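Local coordinates for CDGSH iron-sulfur domain-containing protein 3, mitochondrial (Homo sapiens, PDB 6AVJ), which binds two [2Fe-2S] clusters as a monomer, can pass them to the ferredoxins FDX1 and FDX2, and contributes to mitochondrial iron and reactive-oxygen homeostasis, at residues 14-19 with 58-63; 21-26 with 49-54. The protein carries 2 engineered substitutions. All coordinates share one frame; numbering follows the deposited sequence.

Interaction 1 of 2, residues 14-19 with 58-63; sequences VELVAG and RMVALC. With FES (Fe2/s2 (inorganic) cluster), chain E.
Val14 and Leu16 pair in antiparallel register with Val60 and Arg58 through four backbone hydrogen bonds, the axes of strands 14-16 and 58-62 coming within 4.6 Å at 130° between their directions. Both bonds of the Val14-Val60 pair measure 2.9 Å from N to O, Val14 N to Val60 O and Val60 N to Val14 O. Arg58 N to Leu16 O is the longer bond at 3.2 Å. Glu15 and Met59 form the non-hydrogen-bonded pair between them.

Val14, Leu16 and Val60 form an apolar patch on the face they share with Arg58, whose guanidinium makes a salt bridge with Glu56. The hub is Val60 CG2, which meets Val14 CG2 at 3.6 Å and Leu16 CG at 3.7 Å, while both Val60 methyls approach Leu16 CD1. Val14 CG2 sits between the backbone N and the carbonyl carbon of its own residue, and from there it also reaches Leu62 CD1 at 3.6 Å, the two side chains crossing nearly at a right angle. On the reverse face Met59 bends at chi2 (-60°) and chi3 (-56°), which folds its thioether over Glu15: SD lies 3.4 Å from Glu15 CB, and CE rests near the Val14-Glu15 peptide.

Past the strand, Cys63 SG binds one iron of the second cluster at 2.3 Å, and Cys65 is a further ligand of that cluster. The ladder thus leads straight into the metal site. Leu16 packs against Tyr22 of strand 21-24, Phe52 of strand 50-53 and the adjoining Ala54, which sets this ladder against the other one.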
loop_
_atom_site.group_PDB
_atom_site.type_symbol
_atom_site.label_atom_id
_atom_site.label_comp_id
_atom_site.label_asym_id
_atom_site.label_seq_id
_atom_site.Cartn_x
_atom_site.Cartn_y
_atom_site.Cartn_z
ATOM N N VAL A 14 7.716 -8.711 -0.818
ATOM C CA VAL A 14 8.364 -8.374 -2.081
ATOM C C VAL A 14 9.871 -8.343 -1.847
ATOM O O VAL A 14 10.359 -7.888 -0.796
ATOM C CB VAL A 14 7.887 -7.018 -2.667
ATOM C CG1 VAL A 14 6.426 -6.984 -2.874
ATOM C CG2 VAL A 14 8.209 -5.935 -1.772
ATOM N N GLU A 15 10.605 -8.820 -2.841
ATOM C CA GLU A 15 12.064 -8.726 -2.812
ATOM C C GLU A 15 12.419 -7.362 -3.385
ATOM O O GLU A 15 12.323 -7.150 -4.598
ATOM C CB GLU A 15 12.713 -9.869 -3.598
ATOM C CG GLU A 15 14.220 -9.750 -3.491
ATOM C CD GLU A 15 14.982 -10.919 -4.092
ATOM O OE1 GLU A 15 14.454 -12.031 -4.141
ATOM O OE2 GLU A 15 16.128 -10.690 -4.476
ATOM N N LEU A 16 12.794 -6.429 -2.517
ATOM C CA LEU A 16 13.351 -5.141 -2.963
ATOM C C LEU A 16 14.790 -5.287 -3.438
ATOM O O LEU A 16 15.558 -6.052 -2.863
ATOM C CB LEU A 16 13.346 -4.114 -1.846
ATOM C CG LEU A 16 11.984 -3.790 -1.247
ATOM C CD1 LEU A 16 12.122 -2.654 -0.194
ATOM C CD2 LEU A 16 11.002 -3.476 -2.280
ATOM N N VAL A 17 15.144 -4.520 -4.466
ATOM C CA VAL A 17 16.467 -4.539 -5.115
ATOM C C VAL A 17 17.147 -3.204 -4.830
ATOM O O VAL A 17 16.578 -2.137 -5.127
ATOM C CB VAL A 17 16.332 -4.779 -6.624
ATOM C CG1 VAL A 17 17.705 -4.531 -7.341
ATOM C CG2 VAL A 17 15.780 -6.186 -6.900
ATOM N N ALA A 18 18.304 -3.259 -4.174
ATOM C CA ALA A 18 19.078 -2.072 -3.828
ATOM C C ALA A 18 19.262 -1.186 -5.056
ATOM O O ALA A 18 19.643 -1.660 -6.134
ATOM C CB ALA A 18 20.451 -2.479 -3.242
ATOM N N GLY A 19 18.901 0.094 -4.897
ATOM C CA GLY A 19 19.028 1.085 -5.933
ATOM C C GLY A 19 17.818 1.252 -6.801
ATOM O O GLY A 19 17.827 2.098 -7.711
ATOM N N ARG A 58 16.568 -7.019 -0.026
ATOM C CA ARG A 58 16.005 -7.801 1.072
ATOM C C ARG A 58 14.515 -8.023 0.808
ATOM O O ARG A 58 13.897 -7.307 0.022
ATOM C CB ARG A 58 16.219 -7.124 2.434
ATOM C CG ARG A 58 15.528 -5.776 2.630
ATOM C CD ARG A 58 15.683 -5.238 4.052
ATOM N NE ARG A 58 15.389 -6.253 5.071
ATOM C CZ ARG A 58 16.308 -6.781 5.889
ATOM N NH1 ARG A 58 17.588 -6.414 5.819
ATOM N NH2 ARG A 58 15.940 -7.702 6.781
ATOM N N MET A 59 13.956 -9.024 1.473
ATOM C CA MET A 59 12.509 -9.267 1.478
ATOM C C MET A 59 11.850 -8.308 2.484
ATOM O O MET A 59 12.311 -8.194 3.619
ATOM C CB MET A 59 12.210 -10.698 1.910
ATOM C CG MET A 59 12.829 -11.763 1.027
ATOM S SD MET A 59 12.265 -11.638 -0.681
ATOM C CE MET A 59 10.451 -11.735 -0.428
ATOM N N VAL A 60 10.800 -7.605 2.074
ATOM C CA VAL A 60 10.040 -6.768 2.994
ATOM C C VAL A 60 8.567 -7.135 2.841
ATOM O O VAL A 60 8.170 -7.810 1.900
ATOM C CB VAL A 60 10.225 -5.270 2.739
ATOM C CG1 VAL A 60 11.706 -4.893 2.828
ATOM C CG2 VAL A 60 9.646 -4.909 1.400
ATOM N N ALA A 61 7.765 -6.654 3.762
ATOM C CA ALA A 61 6.300 -6.816 3.685
ATOM C C ALA A 61 5.686 -5.433 3.519
ATOM O O ALA A 61 5.853 -4.578 4.393
ATOM C CB ALA A 61 5.762 -7.487 4.938
ATOM N N LEU A 62 5.055 -5.186 2.369
ATOM C CA LEU A 62 4.438 -3.886 2.088
ATOM C C LEU A 62 2.945 -3.887 2.404
ATOM O O LEU A 62 2.239 -4.863 2.167
ATOM C CB LEU A 62 4.670 -3.476 0.624
ATOM C CG LEU A 62 6.177 -3.252 0.304
ATOM C CD1 LEU A 62 6.450 -2.863 -1.103
ATOM C CD2 LEU A 62 6.858 -2.338 1.305
ATOM N N CYS A 63 2.462 -2.752 2.894
ATOM C CA CYS A 63 1.108 -2.664 3.416
ATOM C C CYS A 63 0.100 -2.573 2.275
ATOM O O CYS A 63 0.272 -1.788 1.313
ATOM C CB CYS A 63 1.005 -1.436 4.333
ATOM S SG CYS A 63 -0.657 -1.066 4.889
HETATM FE FE1 FES E . -0.127 -4.887 7.509
HETATM FE FE2 FES E . -1.371 -2.732 6.285
HETATM S S1 FES E . -1.071 -4.789 5.493
HETATM S S2 FES E . -0.362 -2.821 8.248
#

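Interaction 2 of 2, residues 21-26 with 49-54; sequences TYRWCV and PLKFKA. With FES (Fe2/s2 (inorganic) cluster), chain D.
Tyr22 and Phe52 are a hydrogen-bonded pair of the antiparallel ladder, with Tyr22 CB in CH-pi contact over one face of the Phe52 ring, 3.8 Å from its centroid and 24° off the normal. The ring planes are inclined by 25°, but with centroids 5.6 Å apart there is little stacking. Phe52 CG lies between its backbone N and carbonyl carbon (chi1 67°), a placement that swings the ring across the opposite strand and brings its edge to Trp24 CB. An alanine at Phe52 is likely to leave Tyr22 CB without its ring face and open a gap beside Trp24. Leu50 CB meets the indole edge at Trp24 CE3, 3.9 Å away, and Val26 CG1 packs on the same CB. On the other face Lys51 CD lies over the Arg23 guanidinium, 3.5 Å from NH2; the two side chains lie side by side, pointing the same way.

Straight bonds hold the register, Tyr22 N to Phe52 O at 2.7 Å and Phe52 N to Tyr22 O at 2.8 Å. Cys25 SG binds an iron of the first cluster, and Pro49 lines that pocket. Tyr22, Trp24, Leu50 and Phe52 thus oppose a basic face of Arg23, Lys51 and Lys53, probably raising the local positive potential.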
loop_
_atom_site.group_PDB
_atom_site.type_symbol
_atom_site.label_atom_id
_atom_site.label_comp_id
_atom_site.label_asym_id
_atom_site.label_seq_id
_atom_site.Cartn_x
_atom_site.Cartn_y
_atom_site.Cartn_z
ATOM N N THR A 21 13.931 2.103 -7.704
ATOM C CA THR A 21 12.884 3.026 -7.254
ATOM C C THR A 21 11.524 2.356 -7.325
ATOM O O THR A 21 11.192 1.713 -8.323
ATOM C CB THR A 21 12.863 4.308 -8.099
ATOM O OG1 THR A 21 14.074 5.003 -7.860
ATOM C CG2 THR A 21 11.679 5.208 -7.707
ATOM N N TYR A 22 10.747 2.503 -6.254
ATOM C CA TYR A 22 9.440 1.884 -6.129
ATOM C C TYR A 22 8.419 2.971 -5.825
ATOM O O TYR A 22 8.774 4.031 -5.288
ATOM C CB TYR A 22 9.425 0.818 -5.014
ATOM C CG TYR A 22 10.364 -0.357 -5.263
ATOM C CD1 TYR A 22 11.709 -0.306 -4.882
ATOM C CD2 TYR A 22 9.925 -1.483 -5.942
ATOM C CE1 TYR A 22 12.581 -1.369 -5.151
ATOM C CE2 TYR A 22 10.797 -2.572 -6.192
ATOM C CZ TYR A 22 12.113 -2.499 -5.790
ATOM O OH TYR A 22 12.964 -3.556 -6.056
ATOM N N ARG A 23 7.144 2.673 -6.134
ATOM C CA ARG A 23 6.014 3.607 -5.923
ATOM C C ARG A 23 4.893 2.852 -5.220
ATOM O O ARG A 23 4.166 2.074 -5.844
ATOM C CB ARG A 23 5.539 4.214 -7.229
ATOM C CG ARG A 23 6.567 5.230 -7.823
ATOM C CD ARG A 23 6.215 5.688 -9.207
ATOM N NE ARG A 23 7.150 6.731 -9.651
ATOM C CZ ARG A 23 8.378 6.500 -10.115
ATOM N NH1 ARG A 23 8.841 5.260 -10.225
ATOM N NH2 ARG A 23 9.157 7.514 -10.484
ATOM N N TRP A 24 4.810 3.029 -3.912
ATOM C CA TRP A 24 3.843 2.286 -3.113
ATOM C C TRP A 24 2.440 2.857 -3.287
ATOM O O TRP A 24 2.243 4.069 -3.222
ATOM C CB TRP A 24 4.204 2.350 -1.649
ATOM C CG TRP A 24 3.215 1.681 -0.695
ATOM C CD1 TRP A 24 2.943 0.363 -0.626
ATOM C CD2 TRP A 24 2.460 2.303 0.344
ATOM N NE1 TRP A 24 2.058 0.107 0.389
ATOM C CE2 TRP A 24 1.756 1.293 1.010
ATOM C CE3 TRP A 24 2.351 3.615 0.815
ATOM C CZ2 TRP A 24 0.875 1.575 2.073
ATOM C CZ3 TRP A 24 1.522 3.885 1.864
ATOM C CH2 TRP A 24 0.777 2.873 2.480
ATOM N N CYS A 25 1.453 1.993 -3.456
ATOM C CA CYS A 25 0.107 2.516 -3.636
ATOM C C CYS A 25 -0.422 2.996 -2.286
ATOM O O CYS A 25 -0.544 2.215 -1.331
ATOM C CB CYS A 25 -0.811 1.469 -4.278
ATOM S SG CYS A 25 -2.563 1.930 -4.268
ATOM N N VAL A 26 -0.731 4.289 -2.204
ATOM C CA VAL A 26 -1.287 4.830 -0.967
ATOM C C VAL A 26 -2.812 4.811 -0.962
ATOM O O VAL A 26 -3.416 4.933 0.120
ATOM C CB VAL A 26 -0.809 6.275 -0.728
ATOM C CG1 VAL A 26 0.700 6.401 -0.872
ATOM C CG2 VAL A 26 -1.533 7.252 -1.665
ATOM N N PRO A 49 1.398 8.188 -5.386
ATOM C CA PRO A 49 2.076 7.083 -4.686
ATOM C C PRO A 49 3.279 7.579 -3.890
ATOM O O PRO A 49 3.833 8.655 -4.150
ATOM C CB PRO A 49 2.502 6.155 -5.829
ATOM C CG PRO A 49 2.734 7.077 -6.959
ATOM C CD PRO A 49 1.579 8.076 -6.834
ATOM N N LEU A 50 3.626 6.815 -2.865
ATOM C CA LEU A 50 4.782 7.112 -2.018
ATOM C C LEU A 50 6.022 6.568 -2.717
ATOM O O LEU A 50 6.275 5.360 -2.733
ATOM C CB LEU A 50 4.585 6.529 -0.617
ATOM C CG LEU A 50 5.715 6.839 0.402
ATOM C CD1 LEU A 50 5.601 8.268 0.800
ATOM C CD2 LEU A 50 5.575 5.986 1.683
ATOM N N LYS A 51 6.794 7.458 -3.333
ATOM C CA LYS A 51 7.985 7.028 -4.060
ATOM C C LYS A 51 9.120 6.781 -3.070
ATOM O O LYS A 51 9.360 7.597 -2.166
ATOM C CB LYS A 51 8.385 8.066 -5.118
ATOM C CG LYS A 51 9.510 7.601 -6.068
ATOM C CD LYS A 51 9.765 8.577 -7.251
ATOM C CE LYS A 51 10.310 9.872 -6.739
ATOM N NZ LYS A 51 10.698 10.779 -7.868
ATOM N N PHE A 52 9.801 5.638 -3.215
ATOM C CA PHE A 52 10.953 5.333 -2.365
ATOM C C PHE A 52 11.981 4.516 -3.138
ATOM O O PHE A 52 11.665 3.794 -4.083
ATOM C CB PHE A 52 10.601 4.611 -1.051
ATOM C CG PHE A 52 10.069 3.200 -1.217
ATOM C CD1 PHE A 52 8.754 2.987 -1.613
ATOM C CD2 PHE A 52 10.875 2.089 -0.974
ATOM C CE1 PHE A 52 8.244 1.704 -1.740
ATOM C CE2 PHE A 52 10.361 0.792 -1.141
ATOM C CZ PHE A 52 9.067 0.610 -1.497
ATOM N N LYS A 53 13.228 4.649 -2.731
ATOM C CA LYS A 53 14.328 3.953 -3.396
ATOM C C LYS A 53 14.892 2.975 -2.388
ATOM O O LYS A 53 15.236 3.369 -1.271
ATOM C CB LYS A 53 15.433 4.904 -3.861
ATOM C CG LYS A 53 16.634 4.149 -4.521
ATOM C CD LYS A 53 17.731 5.064 -5.102
ATOM C CE LYS A 53 17.292 5.744 -6.379
ATOM N NZ LYS A 53 18.467 6.341 -7.064
ATOM N N ALA A 54 14.984 1.721 -2.773
ATOM C CA ALA A 54 15.438 0.699 -1.840
ATOM C C ALA A 54 16.915 0.891 -1.560
ATOM O O ALA A 54 17.698 1.028 -2.491
ATOM C CB ALA A 54 15.222 -0.700 -2.418
HETATM FE FE1 FES D . -1.356 5.089 -7.516
HETATM FE FE2 FES D . -2.814 3.847 -5.609
HETATM S S1 FES D . -1.357 5.443 -5.293
HETATM S S2 FES D . -2.791 3.422 -7.764
#

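How the interactions relate
From the N terminus the chain runs through strand 12-16, turns at 17-20 and enters strand 21-24. Interaction 2 then closes the inner loop, residues 27-48, which includes helix 39-42, when strand 50-53 returns beside 21-24. After a second turn, strand 58-62 pairs with the first strand and interaction 1 closes the outer loop; the contacts are nested, not crossed. Their centres lie 11 Å apart. Gly19 N probably bonds to Ala54 O (2.8 Å) where the turns meet, and near the cluster ends Trp24 NE1 probably bonds to Cys63 O (2.8 Å). The two antiparallel two-stranded ladders thereby join the two cluster sites into one NEET fold.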